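Local coordinates for mannan endo-1,4-beta-mannosidase (Mytilus edulis, PDB 2C0H), which hydrolyses the internal beta-1,4-mannosidic linkages of mannans, galactomannans and glucomannans, working on chains of four or more mannose units as a monomeric family 5 glycoside hydrolase, at residues Asp92-Leu97 against Asn147-Glu152; Gly126-Thr131 against Gln199-Phe204; Ser225-Ala230 against Gly272-Phe277. The protein carries 3 engineered substitutions. All coordinates share one frame; numbering follows the deposited sequence.

Contact 1: residues Asp92-Leu97 against Asn147-Glu152; sequences DMRAYL and NALKNE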
ATOM      1  N   ASP A  92      20.384   4.632  -1.488  1.00 15.21           N
ATOM      2  CA  ASP A  92      19.365   5.717  -1.559  1.00 15.37           C
ATOM      3  C   ASP A  92      18.192   5.432  -0.616  1.00 15.21           C
ATOM      4  O   ASP A  92      17.745   6.309   0.122  1.00 15.77           O
ATOM      5  CB  ASP A  92      18.811   5.881  -2.977  1.00 15.39           C
ATOM      6  CG  ASP A  92      19.664   6.778  -3.880  1.00 16.48           C
ATOM      7  OD1 ASP A  92      20.760   7.232  -3.505  1.00 18.12           O
ATOM      8  OD2 ASP A  92      19.182   7.015  -5.002  1.00 18.57           O
ATOM      9  N   MET A  93      17.662   4.215  -0.645  1.00 14.65           N
ATOM     10  CA  MET A  93      16.551   3.856   0.239  1.00 14.43           C
ATOM     11  C   MET A  93      16.989   3.951   1.716  1.00 14.26           C
ATOM     12  O   MET A  93      16.233   4.423   2.561  1.00 14.57           O
ATOM     13  CB  MET A  93      16.004   2.454  -0.109  1.00 13.85           C
ATOM     14  CG  MET A  93      15.290   2.376  -1.476  1.00 13.70           C
ATOM     15  SD  MET A  93      14.860   0.697  -2.022  1.00 16.03           S
ATOM     16  CE  MET A  93      13.344   0.456  -1.089  1.00 16.38           C
ATOM     17  N   ARG A  94      18.209   3.514   2.026  1.00 14.53           N
ATOM     18  CA  ARG A  94      18.737   3.558   3.387  1.00 15.38           C
ATOM     19  C   ARG A  94      18.928   4.992   3.865  1.00 14.83           C
ATOM     20  O   ARG A  94      18.662   5.279   5.018  1.00 15.63           O
ATOM     21  CB  ARG A  94      20.046   2.769   3.507  1.00 15.74           C
ATOM     22  CG  ARG A  94      20.290   2.237   4.892  1.00 17.59           C
ATOM     23  CD  ARG A  94      21.643   1.587   5.024  1.00 17.63           C
ATOM     24  NE  ARG A  94      21.780   0.337   4.268  1.00 18.89           N
ATOM     25  CZ  ARG A  94      21.283  -0.839   4.651  1.00 19.52           C
ATOM     26  NH1 ARG A  94      20.554  -0.953   5.758  1.00 21.09           N
ATOM     27  NH2 ARG A  94      21.505  -1.920   3.912  1.00 20.94           N
ATOM     28  N   ALA A  95      19.369   5.894   2.983  1.00 14.99           N
ATOM     29  CA  ALA A  95      19.566   7.300   3.382  1.00 14.37           C
ATOM     30  C   ALA A  95      18.229   7.912   3.767  1.00 14.53           C
ATOM     31  O   ALA A  95      18.149   8.661   4.741  1.00 14.59           O
ATOM     32  CB  ALA A  95      20.213   8.101   2.286  1.00 14.86           C
ATOM     33  N   TYR A  96      17.196   7.615   2.983  1.00 13.55           N
ATOM     34  CA  TYR A  96      15.836   8.093   3.272  1.00 13.14           C
ATOM     35  C   TYR A  96      15.336   7.518   4.581  1.00 13.19           C
ATOM     36  O   TYR A  96      14.774   8.225   5.407  1.00 13.02           O
ATOM     37  CB  TYR A  96      14.866   7.768   2.122  1.00 13.42           C
ATOM     38  CG  TYR A  96      13.437   8.253   2.322  1.00 13.62           C
ATOM     39  CD1 TYR A  96      13.171   9.559   2.738  1.00 13.84           C
ATOM     40  CD2 TYR A  96      12.351   7.432   2.047  1.00 13.62           C
ATOM     41  CE1 TYR A  96      11.860   9.999   2.909  1.00 12.73           C
ATOM     42  CE2 TYR A  96      11.045   7.874   2.215  1.00 14.65           C
ATOM     43  CZ  TYR A  96      10.803   9.161   2.644  1.00 13.21           C
ATOM     44  OH  TYR A  96       9.488   9.592   2.799  1.00 15.38           O
ATOM     45  N   LEU A  97      15.536   6.223   4.776  1.00 13.18           N
ATOM     46  CA  LEU A  97      15.138   5.599   6.040  1.00 13.11           C
ATOM     47  C   LEU A  97      15.850   6.223   7.259  1.00 13.62           C
ATOM     48  O   LEU A  97      15.230   6.364   8.311  1.00 13.86           O
ATOM     49  CB  LEU A  97      15.341   4.072   5.977  1.00 13.03           C
ATOM     50  CG  LEU A  97      14.361   3.330   5.059  1.00 12.57           C
ATOM     51  CD1 LEU A  97      14.895   1.917   4.793  1.00 12.79           C
ATOM     52  CD2 LEU A  97      12.937   3.268   5.629  1.00 13.42           C
ATOM     53  N   ASN A 147      15.943  -8.035   2.127  1.00 16.95           N
ATOM     54  CA  ASN A 147      16.943  -8.539   3.067  1.00 17.23           C
ATOM     55  C   ASN A 147      17.883  -7.433   3.571  1.00 17.30           C
ATOM     56  O   ASN A 147      18.219  -7.366   4.758  1.00 18.13           O
ATOM     57  CB  ASN A 147      17.749  -9.656   2.396  1.00 17.64           C
ATOM     58  CG  ASN A 147      18.521 -10.486   3.387  1.00 19.45           C
ATOM     59  OD1 ASN A 147      17.950 -11.036   4.331  1.00 24.11           O
ATOM     60  ND2 ASN A 147      19.821 -10.577   3.186  1.00 25.46           N
ATOM     61  N   ALA A 148      18.286  -6.538   2.679  1.00 16.79           N
ATOM     62  CA  ALA A 148      19.231  -5.481   3.009  1.00 16.90           C
ATOM     63  C   ALA A 148      18.648  -4.449   3.983  1.00 16.89           C
ATOM     64  O   ALA A 148      19.371  -3.892   4.798  1.00 16.78           O
ATOM     65  CB  ALA A 148      19.699  -4.781   1.741  1.00 16.67           C
ATOM     66  N   LEU A 149      17.354  -4.177   3.858  1.00 16.79           N
ATOM     67  CA  LEU A 149      16.696  -3.100   4.627  1.00 17.24           C
ATOM     68  C   LEU A 149      15.936  -3.537   5.879  1.00 17.68           C
ATOM     69  O   LEU A 149      15.427  -2.694   6.628  1.00 17.73           O
ATOM     70  CB  LEU A 149      15.744  -2.347   3.702  1.00 16.89           C
ATOM     71  CG  LEU A 149      16.445  -1.690   2.523  1.00 16.81           C
ATOM     72  CD1 LEU A 149      15.433  -1.118   1.551  1.00 16.24           C
ATOM     73  CD2 LEU A 149      17.412  -0.604   2.969  1.00 15.51           C
ATOM     74  N   LYS A 150      15.871  -4.836   6.144  1.00 18.43           N
ATOM     75  CA  LYS A 150      15.022  -5.343   7.225  1.00 18.98           C
ATOM     76  C   LYS A 150      15.384  -4.894   8.645  1.00 19.44           C
ATOM     77  O   LYS A 150      14.531  -4.935   9.525  1.00 20.78           O
ATOM     78  CB  LYS A 150      14.954  -6.866   7.177  1.00 19.01           C
ATOM     79  CG  LYS A 150      16.246  -7.560   7.442  1.00 19.58           C
ATOM     80  CD  LYS A 150      16.068  -9.034   7.241  1.00 20.28           C
ATOM     81  CE  LYS A 150      17.369  -9.738   7.377  1.00 21.23           C
ATOM     82  NZ  LYS A 150      17.197 -11.210   7.174  1.00 24.50           N
ATOM     83  N   ASN A 151      16.621  -4.467   8.878  1.00 19.61           N
ATOM     84  CA  ASN A 151      17.016  -4.020  10.222  1.00 19.57           C
ATOM     85  C   ASN A 151      16.926  -2.505  10.400  1.00 19.00           C
ATOM     86  O   ASN A 151      17.313  -1.971  11.442  1.00 19.53           O
ATOM     87  CB  ASN A 151      18.414  -4.536  10.576  1.00 20.58           C
ATOM     88  CG  ASN A 151      18.485  -6.060  10.629  1.00 22.78           C
ATOM     89  OD1 ASN A 151      17.597  -6.721  11.171  1.00 26.24           O
ATOM     90  ND2 ASN A 151      19.557  -6.626  10.067  1.00 26.68           N
ATOM     91  N   GLU A 152      16.405  -1.805   9.394  1.00 17.92           N
ATOM     92  CA  GLU A 152      16.224  -0.362   9.511  1.00 17.57           C
ATOM     93  C   GLU A 152      14.989  -0.072  10.333  1.00 17.07           C
ATOM     94  O   GLU A 152      13.900  -0.520   9.994  1.00 16.53           O
ATOM     95  CB  GLU A 152      16.098   0.281   8.132  1.00 17.31           C
ATOM     96  CG  GLU A 152      17.403   0.299   7.353  1.00 18.95           C
ATOM     97  CD  GLU A 152      18.460   1.180   8.012  1.00 22.13           C
ATOM     98  OE1 GLU A 152      18.094   2.098   8.786  1.00 24.80           O
ATOM     99  OE2 GLU A 152      19.672   0.956   7.776  1.00 24.87           O
TER
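Arg-94 reaches from helix 89-102 to the end of helix 131-149 and binds both Ala-148 and Glu-152. Its CB starts to one side of the partner segment; with CG anti to the backbone N (chi1 -153°) the chain heads across. CG lies 3.2 Å from OE2 of Glu-152 and CD follows past the same oxygen, until a bend about the CG-CD bond turns the guanidinium back. NE only skirts Glu-152 OE2, but NH1 returns to it at 2.9 Å, a salt bridge lying in the guanidinium plane and using the anti lone pair of the carboxylate, whose plane is turned by 56°. NH2 donates to Ala-148 O at 3.0 Å from above the carbonyl plane, and NH1 adds a weak bond to this oxygen. CD2 of Leu-149 covers one guanidinium face, 4.1 Å above its centre. Two firm bonds to different acceptors, with the weak third, probably limit the guanidinium's rotation.

Beside the polar bridge, Met-93 CE meets Leu-149 CD1 at 3.7 Å, the two side chains crossing at about a right angle. Leu-97 CD1 touches Leu-149 CD2 at 4.0 Å and lies against CB and CG of Glu-152. Leu-149 to Glu-152 form a type I beta turn that brings the carboxylate round to Arg-94. Such side-by-side packing of outer helices, with Met-93 and Leu-97 also on strand 106-113, is typical of a TIM barrel.

Contact 2: residues Gly126-Thr131 against Gln199-Phe204; sequences GLMVDT and QEIGRF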
ATOM      1  N   GLY A 126       4.846  -8.208 -18.345  1.00 14.41           N
ATOM      2  CA  GLY A 126       5.584  -9.465 -18.363  1.00 14.09           C
ATOM      3  C   GLY A 126       5.606 -10.156 -17.022  1.00 14.64           C
ATOM      4  O   GLY A 126       5.480 -11.379 -16.937  1.00 14.61           O
ATOM      5  N   LEU A 127       5.806  -9.381 -15.961  1.00 13.91           N
ATOM      6  CA  LEU A 127       5.861  -9.936 -14.600  1.00 14.55           C
ATOM      7  C   LEU A 127       4.474 -10.444 -14.163  1.00 14.97           C
ATOM      8  O   LEU A 127       4.348 -11.383 -13.384  1.00 15.96           O
ATOM      9  CB  LEU A 127       6.375  -8.874 -13.610  1.00 14.19           C
ATOM     10  CG  LEU A 127       7.717  -8.187 -13.890  1.00 14.48           C
ATOM     11  CD1 LEU A 127       8.102  -7.221 -12.771  1.00 15.25           C
ATOM     12  CD2 LEU A 127       8.824  -9.201 -14.089  1.00 15.18           C
ATOM     13  N   MET A 128       3.418  -9.823 -14.667  1.00 15.66           N
ATOM     14  CA  MET A 128       2.055 -10.239 -14.352  1.00 16.40           C
ATOM     15  C   MET A 128       1.619 -11.530 -15.061  1.00 16.66           C
ATOM     16  O   MET A 128       0.923 -12.362 -14.476  1.00 17.30           O
ATOM     17  CB  MET A 128       1.090  -9.083 -14.672  1.00 16.64           C
ATOM     18  CG  MET A 128      -0.374  -9.355 -14.380  1.00 18.33           C
ATOM     19  SD  MET A 128      -0.747  -9.536 -12.642  1.00 22.58           S
ATOM     20  CE  MET A 128      -0.622  -7.834 -12.114  1.00 22.93           C
ATOM     21  N   VAL A 129       2.009 -11.714 -16.316  1.00 17.02           N
ATOM     22  CA  VAL A 129       1.470 -12.830 -17.091  1.00 17.60           C
ATOM     23  C   VAL A 129       2.429 -14.004 -17.286  1.00 18.07           C
ATOM     24  O   VAL A 129       1.963 -15.078 -17.672  1.00 18.85           O
ATOM     25  CB  VAL A 129       0.933 -12.381 -18.468  1.00 18.05           C
ATOM     26  CG1 VAL A 129      -0.106 -11.275 -18.296  1.00 19.41           C
ATOM     27  CG2 VAL A 129       2.047 -11.947 -19.407  1.00 18.15           C
ATOM     28  N   ASP A 130       3.725 -13.798 -17.042  1.00 18.29           N
ATOM     29  CA  ASP A 130       4.780 -14.826 -17.212  1.00 17.97           C
ATOM     30  C   ASP A 130       5.438 -15.142 -15.864  1.00 17.15           C
ATOM     31  O   ASP A 130       6.220 -14.340 -15.308  1.00 16.55           O
ATOM     32  CB  ASP A 130       5.826 -14.351 -18.224  1.00 18.73           C
ATOM     33  CG  ASP A 130       6.847 -15.429 -18.590  1.00 20.55           C
ATOM     34  OD1 ASP A 130       7.260 -16.213 -17.702  1.00 22.86           O
ATOM     35  OD2 ASP A 130       7.248 -15.484 -19.776  1.00 23.96           O
ATOM     36  N   THR A 131       5.134 -16.316 -15.314  1.00 16.52           N
ATOM     37  CA  THR A 131       5.658 -16.656 -14.001  1.00 16.41           C
ATOM     38  C   THR A 131       7.205 -16.730 -13.933  1.00 15.36           C
ATOM     39  O   THR A 131       7.804 -16.483 -12.897  1.00 14.63           O
ATOM     40  CB  THR A 131       5.058 -17.965 -13.481  1.00 16.93           C
ATOM     41  OG1 THR A 131       5.268 -19.001 -14.442  1.00 18.98           O
ATOM     42  CG2 THR A 131       3.558 -17.808 -13.222  1.00 18.42           C
ATOM     43  N   GLN A 199      -7.578 -14.242 -10.992  1.00 15.37           N
ATOM     44  CA  GLN A 199      -6.551 -15.222 -10.635  1.00 15.31           C
ATOM     45  C   GLN A 199      -5.105 -14.745 -10.929  1.00 14.97           C
ATOM     46  O   GLN A 199      -4.178 -15.018 -10.160  1.00 14.37           O
ATOM     47  CB  GLN A 199      -6.837 -16.565 -11.304  1.00 15.69           C
ATOM     48  CG  GLN A 199      -5.854 -17.671 -10.883  1.00 17.72           C
ATOM     49  CD  GLN A 199      -4.638 -17.801 -11.796  1.00 22.95           C
ATOM     50  OE1 GLN A 199      -4.711 -17.535 -13.001  1.00 27.88           O
ATOM     51  NE2 GLN A 199      -3.516 -18.249 -11.227  1.00 23.96           N
ATOM     52  N   GLU A 200      -4.900 -14.032 -12.030  1.00 15.02           N
ATOM     53  CA  GLU A 200      -3.561 -13.503 -12.353  1.00 15.69           C
ATOM     54  C   GLU A 200      -3.075 -12.474 -11.328  1.00 14.63           C
ATOM     55  O   GLU A 200      -1.922 -12.501 -10.880  1.00 13.77           O
ATOM     56  CB  GLU A 200      -3.543 -12.901 -13.760  1.00 15.68           C
ATOM     57  CG  GLU A 200      -3.484 -13.947 -14.860  1.00 18.61           C
ATOM     58  CD  GLU A 200      -3.589 -13.350 -16.248  1.00 20.26           C
ATOM     59  OE1 GLU A 200      -4.507 -12.521 -16.476  1.00 22.75           O
ATOM     60  OE2 GLU A 200      -2.769 -13.728 -17.131  1.00 25.49           O
ATOM     61  N   ILE A 201      -3.970 -11.576 -10.932  1.00 14.31           N
ATOM     62  CA  ILE A 201      -3.649 -10.590  -9.913  1.00 14.21           C
ATOM     63  C   ILE A 201      -3.345 -11.281  -8.585  1.00 13.30           C
ATOM     64  O   ILE A 201      -2.381 -10.941  -7.905  1.00 13.34           O
ATOM     65  CB  ILE A 201      -4.793  -9.581  -9.763  1.00 14.07           C
ATOM     66  CG1 ILE A 201      -4.840  -8.694 -11.008  1.00 16.31           C
ATOM     67  CG2 ILE A 201      -4.631  -8.769  -8.477  1.00 14.97           C
ATOM     68  CD1 ILE A 201      -6.099  -7.895 -11.169  1.00 15.99           C
ATOM     69  N   GLY A 202      -4.171 -12.259  -8.220  1.00 12.87           N
ATOM     70  CA  GLY A 202      -3.948 -13.012  -6.988  1.00 12.77           C
ATOM     71  C   GLY A 202      -2.602 -13.713  -6.944  1.00 12.36           C
ATOM     72  O   GLY A 202      -1.911 -13.718  -5.926  1.00 12.40           O
ATOM     73  N   ARG A 203      -2.221 -14.333  -8.049  1.00 12.32           N
ATOM     74  CA  ARG A 203      -0.902 -14.961  -8.136  1.00 12.64           C
ATOM     75  C   ARG A 203       0.255 -13.958  -7.967  1.00 12.22           C
ATOM     76  O   ARG A 203       1.216 -14.206  -7.262  1.00 11.30           O
ATOM     77  CB  ARG A 203      -0.771 -15.695  -9.462  1.00 12.97           C
ATOM     78  CG  ARG A 203       0.569 -16.333  -9.669  1.00 13.81           C
ATOM     79  CD  ARG A 203       0.613 -17.045 -10.983  1.00 15.21           C
ATOM     80  NE  ARG A 203       0.607 -16.119 -12.125  1.00 17.22           N
ATOM     81  CZ  ARG A 203       0.297 -16.468 -13.376  1.00 18.82           C
ATOM     82  NH1 ARG A 203      -0.032 -17.721 -13.681  1.00 20.56           N
ATOM     83  NH2 ARG A 203       0.336 -15.562 -14.341  1.00 19.98           N
ATOM     84  N   PHE A 204       0.153 -12.811  -8.625  1.00 11.87           N
ATOM     85  CA  PHE A 204       1.170 -11.764  -8.538  1.00 11.99           C
ATOM     86  C   PHE A 204       1.423 -11.335  -7.078  1.00 11.60           C
ATOM     87  O   PHE A 204       2.566 -11.205  -6.621  1.00 11.79           O
ATOM     88  CB  PHE A 204       0.668 -10.594  -9.388  1.00 11.87           C
ATOM     89  CG  PHE A 204       1.669  -9.469  -9.625  1.00 12.39           C
ATOM     90  CD1 PHE A 204       2.767  -9.624 -10.478  1.00 12.31           C
ATOM     91  CD2 PHE A 204       1.444  -8.213  -9.076  1.00 14.28           C
ATOM     92  CE1 PHE A 204       3.643  -8.572 -10.711  1.00 13.46           C
ATOM     93  CE2 PHE A 204       2.314  -7.160  -9.316  1.00 14.28           C
ATOM     94  CZ  PHE A 204       3.408  -7.333 -10.129  1.00 14.00           C
TER
HETATM   95  O   HOH W   1       0.523 -13.248 -11.967  1.00 18.74           O
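Helix-to-helix packing on the outside of the TIM barrel brings the C-terminal end of helix 121-129 against the first turns of helix 198-215, with a Met-aromatic contact at its centre. Met-128 leaves its helix with CG anti to the backbone N (chi1 -179°), then folds back at its next two torsions, which lays CE over one face of the Phe-204 ring, 3.9 Å from the centroid. This is a CH-pi contact; SD stands obliquely to the same ring and lies 3.6 Å from Glu-200 O. At the ring edge comes Leu-127 O, a buried carbonyl with no polar partner in the model, while Leu-127 CB touches CE1.

The polar half belongs to Arg-203. Its NH2 donates to Met-128 O at 3.3 Å, with the acceptor in the guanidinium plane. A water accepts from Arg-203 NE and donates to Met-128 O (2.7 Å) and Glu-200 O (2.8 Å), tying both backbones together. Thr-131 CG2 sits over one guanidinium face, 3.5 Å from CZ. A leucine in place of Arg-203 would probably leave Met-128 O without its direct side-chain donor and the water without its NE-H anchor.

Asp-130 caps the start of helix 131-149, whose Leu-134 touches Phe-204. The Phe-204 ring also meets Trp-112 of strand 106-113, and Ile-201 packs on Pro-164 in the loop after strand 155-162.

Contact 3: residues Ser225-Ala230 against Gly272-Phe277; sequences SWNMKA and GNESPF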
ATOM      1  N   SER A 225      -5.992  -1.573  -2.367  1.00 13.64           N
ATOM      2  CA  SER A 225      -7.185  -1.857  -3.164  1.00 14.06           C
ATOM      3  C   SER A 225      -7.965  -0.584  -3.479  1.00 13.52           C
ATOM      4  O   SER A 225      -8.114   0.275  -2.624  1.00 13.19           O
ATOM      5  CB  SER A 225      -8.094  -2.860  -2.441  1.00 14.65           C
ATOM      6  OG  SER A 225      -9.262  -3.103  -3.184  1.00 16.75           O
ATOM      7  N   TRP A 226      -8.460  -0.490  -4.703  1.00 13.90           N
ATOM      8  CA  TRP A 226      -9.137   0.728  -5.173  1.00 14.19           C
ATOM      9  C   TRP A 226     -10.496   0.998  -4.545  1.00 14.24           C
ATOM     10  O   TRP A 226     -10.912   2.156  -4.452  1.00 13.99           O
ATOM     11  CB  TRP A 226      -9.219   0.725  -6.710  1.00 15.33           C
ATOM     12  CG  TRP A 226     -10.589   0.867  -7.311  1.00 15.01           C
ATOM     13  CD1 TRP A 226     -11.148   2.005  -7.845  1.00 15.82           C
ATOM     14  CD2 TRP A 226     -11.570  -0.163  -7.474  1.00 13.80           C
ATOM     15  NE1 TRP A 226     -12.401   1.738  -8.307  1.00 16.70           N
ATOM     16  CE2 TRP A 226     -12.692   0.418  -8.097  1.00 16.35           C
ATOM     17  CE3 TRP A 226     -11.613  -1.523  -7.147  1.00 15.96           C
ATOM     18  CZ2 TRP A 226     -13.839  -0.311  -8.398  1.00 17.22           C
ATOM     19  CZ3 TRP A 226     -12.755  -2.245  -7.443  1.00 16.21           C
ATOM     20  CH2 TRP A 226     -13.859  -1.637  -8.057  1.00 17.03           C
ATOM     21  N   ASN A 227     -11.190  -0.049  -4.112  1.00 14.08           N
ATOM     22  CA  ASN A 227     -12.570   0.068  -3.625  1.00 14.57           C
ATOM     23  C   ASN A 227     -12.926  -1.157  -2.791  1.00 14.54           C
ATOM     24  O   ASN A 227     -12.480  -2.264  -3.085  1.00 14.63           O
ATOM     25  CB  ASN A 227     -13.545   0.229  -4.802  1.00 14.37           C
ATOM     26  CG  ASN A 227     -14.987   0.485  -4.369  1.00 15.47           C
ATOM     27  OD1 ASN A 227     -15.749  -0.443  -4.136  1.00 15.00           O
ATOM     28  ND2 ASN A 227     -15.381   1.750  -4.342  1.00 18.52           N
ATOM     29  N   MET A 228     -13.739  -0.956  -1.762  1.00 15.32           N
ATOM     30  CA  MET A 228     -14.167  -2.051  -0.900  1.00 15.97           C
ATOM     31  C   MET A 228     -14.874  -3.208  -1.621  1.00 16.07           C
ATOM     32  O   MET A 228     -14.883  -4.328  -1.101  1.00 16.43           O
ATOM     33  CB  MET A 228     -15.075  -1.496   0.200  1.00 16.62           C
ATOM     34  CG  MET A 228     -15.429  -2.446   1.307  1.00 18.00           C
ATOM     35  SD  MET A 228     -14.036  -3.089   2.253  1.00 24.03           S
ATOM     36  CE  MET A 228     -13.375  -1.585   2.899  1.00 24.59           C
ATOM     37  N   LYS A 229     -15.471  -2.970  -2.789  1.00 16.12           N
ATOM     38  CA  LYS A 229     -16.101  -4.046  -3.574  1.00 16.76           C
ATOM     39  C   LYS A 229     -15.178  -5.211  -3.923  1.00 16.86           C
ATOM     40  O   LYS A 229     -15.671  -6.291  -4.231  1.00 17.23           O
ATOM     41  CB  LYS A 229     -16.727  -3.497  -4.862  1.00 17.28           C
ATOM     42  CG  LYS A 229     -17.984  -2.705  -4.602  1.00 19.35           C
ATOM     43  CD  LYS A 229     -18.585  -2.153  -5.866  1.00 19.59           C
ATOM     44  CE  LYS A 229     -19.921  -1.486  -5.573  1.00 21.04           C
ATOM     45  NZ  LYS A 229     -20.516  -0.874  -6.801  1.00 24.51           N
ATOM     46  N   ALA A 230     -13.870  -4.990  -3.862  1.00 16.21           N
ATOM     47  CA  ALA A 230     -12.881  -6.036  -4.126  1.00 17.12           C
ATOM     48  C   ALA A 230     -12.181  -6.536  -2.847  1.00 17.69           C
ATOM     49  O   ALA A 230     -11.238  -7.333  -2.923  1.00 17.87           O
ATOM     50  CB  ALA A 230     -11.868  -5.526  -5.133  1.00 17.29           C
ATOM     51  N   GLY A 272     -20.515   6.029  -1.722  1.00 20.37           N
ATOM     52  CA  GLY A 272     -21.309   4.833  -1.970  1.00 20.28           C
ATOM     53  C   GLY A 272     -21.442   4.006  -0.708  1.00 20.31           C
ATOM     54  O   GLY A 272     -20.639   4.149   0.213  1.00 19.81           O
ATOM     55  N   ASN A 273     -22.432   3.115  -0.678  1.00 20.73           N
ATOM     56  CA  ASN A 273     -22.700   2.296   0.501  1.00 20.38           C
ATOM     57  C   ASN A 273     -21.541   1.378   0.877  1.00 20.02           C
ATOM     58  O   ASN A 273     -21.465   0.927   2.006  1.00 20.77           O
ATOM     59  CB  ASN A 273     -23.962   1.451   0.317  1.00 21.03           C
ATOM     60  CG  ASN A 273     -24.424   0.794   1.625  1.00 21.92           C
ATOM     61  OD1 ASN A 273     -24.580   1.460   2.653  1.00 26.61           O
ATOM     62  ND2 ASN A 273     -24.637  -0.514   1.585  1.00 26.07           N
ATOM     63  N   GLU A 274     -20.644   1.095  -0.063  1.00 19.15           N
ATOM     64  CA  GLU A 274     -19.473   0.267   0.232  1.00 19.04           C
ATOM     65  C   GLU A 274     -18.351   0.985   1.004  1.00 18.17           C
ATOM     66  O   GLU A 274     -17.435   0.334   1.530  1.00 18.21           O
ATOM     67  CB  GLU A 274     -18.916  -0.345  -1.068  1.00 19.40           C
ATOM     68  CG  GLU A 274     -17.998   0.550  -1.891  1.00 21.81           C
ATOM     69  CD  GLU A 274     -18.710   1.623  -2.681  1.00 25.13           C
ATOM     70  OE1 GLU A 274     -19.957   1.591  -2.785  1.00 26.54           O
ATOM     71  OE2 GLU A 274     -17.997   2.510  -3.205  1.00 27.32           O
ATOM     72  N   SER A 275     -18.389   2.315   1.083  1.00 16.59           N
ATOM     73  CA  SER A 275     -17.272   3.064   1.667  1.00 16.16           C
ATOM     74  C   SER A 275     -17.029   2.802   3.158  1.00 15.17           C
ATOM     75  O   SER A 275     -17.984   2.759   3.928  1.00 14.40           O
ATOM     76  CB  SER A 275     -17.474   4.572   1.498  1.00 15.92           C
ATOM     77  OG  SER A 275     -16.461   5.288   2.186  1.00 16.01           O
ATOM     78  N   PRO A 276     -15.753   2.657   3.568  1.00 15.07           N
ATOM     79  CA  PRO A 276     -15.431   2.568   4.995  1.00 14.51           C
ATOM     80  C   PRO A 276     -15.819   3.798   5.803  1.00 14.16           C
ATOM     81  O   PRO A 276     -15.862   3.712   7.019  1.00 15.73           O
ATOM     82  CB  PRO A 276     -13.916   2.352   5.028  1.00 15.56           C
ATOM     83  CG  PRO A 276     -13.419   2.649   3.677  1.00 17.26           C
ATOM     84  CD  PRO A 276     -14.546   2.521   2.728  1.00 15.07           C
ATOM     85  N   PHE A 277     -16.090   4.929   5.160  1.00 13.33           N
ATOM     86  CA  PHE A 277     -16.613   6.077   5.912  1.00 13.89           C
ATOM     87  C   PHE A 277     -18.132   6.035   6.174  1.00 15.08           C
ATOM     88  O   PHE A 277     -18.668   6.950   6.815  1.00 16.28           O
ATOM     89  CB  PHE A 277     -16.204   7.396   5.232  1.00 12.99           C
ATOM     90  CG  PHE A 277     -14.727   7.698   5.343  1.00 12.22           C
ATOM     91  CD1 PHE A 277     -14.132   8.004   6.565  1.00 11.92           C
ATOM     92  CD2 PHE A 277     -13.907   7.678   4.221  1.00 14.28           C
ATOM     93  CE1 PHE A 277     -12.771   8.258   6.668  1.00 13.18           C
ATOM     94  CE2 PHE A 277     -12.545   7.949   4.324  1.00 13.05           C
ATOM     95  CZ  PHE A 277     -11.968   8.230   5.542  1.00 12.79           C
TER
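A loop-to-loop contact at the C-terminal ends of the barrel strands, where a TIM barrel carries its active site, joins the segment after strand 221-225 to the one after strand 260-263. Asn-227 ND2 donates to Glu-274 OE2 at 3.0 Å, nearly straight (164°). The oxygen lies close to the amide plane but is met on its anti side, 32° out of the carboxylate plane. On the other branch OD1 accepts from Lys-229 N at 2.9 Å, an Asx turn that fixes the amide's orientation, with ND2 turned to the glutamate. Glu-274 places CG between its backbone N and carbonyl carbon (chi1 82°), which carries CG to 3.3 Å from Asn-227 OD1. Lys-229 NZ stands 4.7 Å from Glu-274 OE1, too far for a salt bridge but near enough that its charge may steady the carboxylate.

Alongside this polar pair, Met-228 CB lies 3.3 Å from Glu-274 O, and CE reaches Pro-276 CD at 4.3 Å. CB of Asn-227 covers a face of Trp-226, a probable substrate-binding residue by analogy with relatives, whose ring also meets Trp-191. Met-228 and Pro-276 both pack on Val-262 of strand 260-263, and each also touches strand 290-294, through Met-290 and Ile-292 respectively.

Overall arrangement
The three contacts are spread around one TIM barrel. Along the chain, contacts 1 and 2 interlock: segment 126-131 falls between the halves of contact 1, and segment 199-204 follows both. Contact 3 comes after them. Helices 121-129 and 131-149 follow each other directly, so the two helix contacts are linked through the chain although their centres lie about 27 Å apart. Contact 3 is about 33 Å from contact 1, centre to centre and across the middle of the chain, and about 24 Å from contact 2. Contacts 1 and 2 belong to the outer helical layer, whereas contact 3 joins loops following strands 221-225 and 260-263 of the barrel sheet, probably at its substrate-binding end.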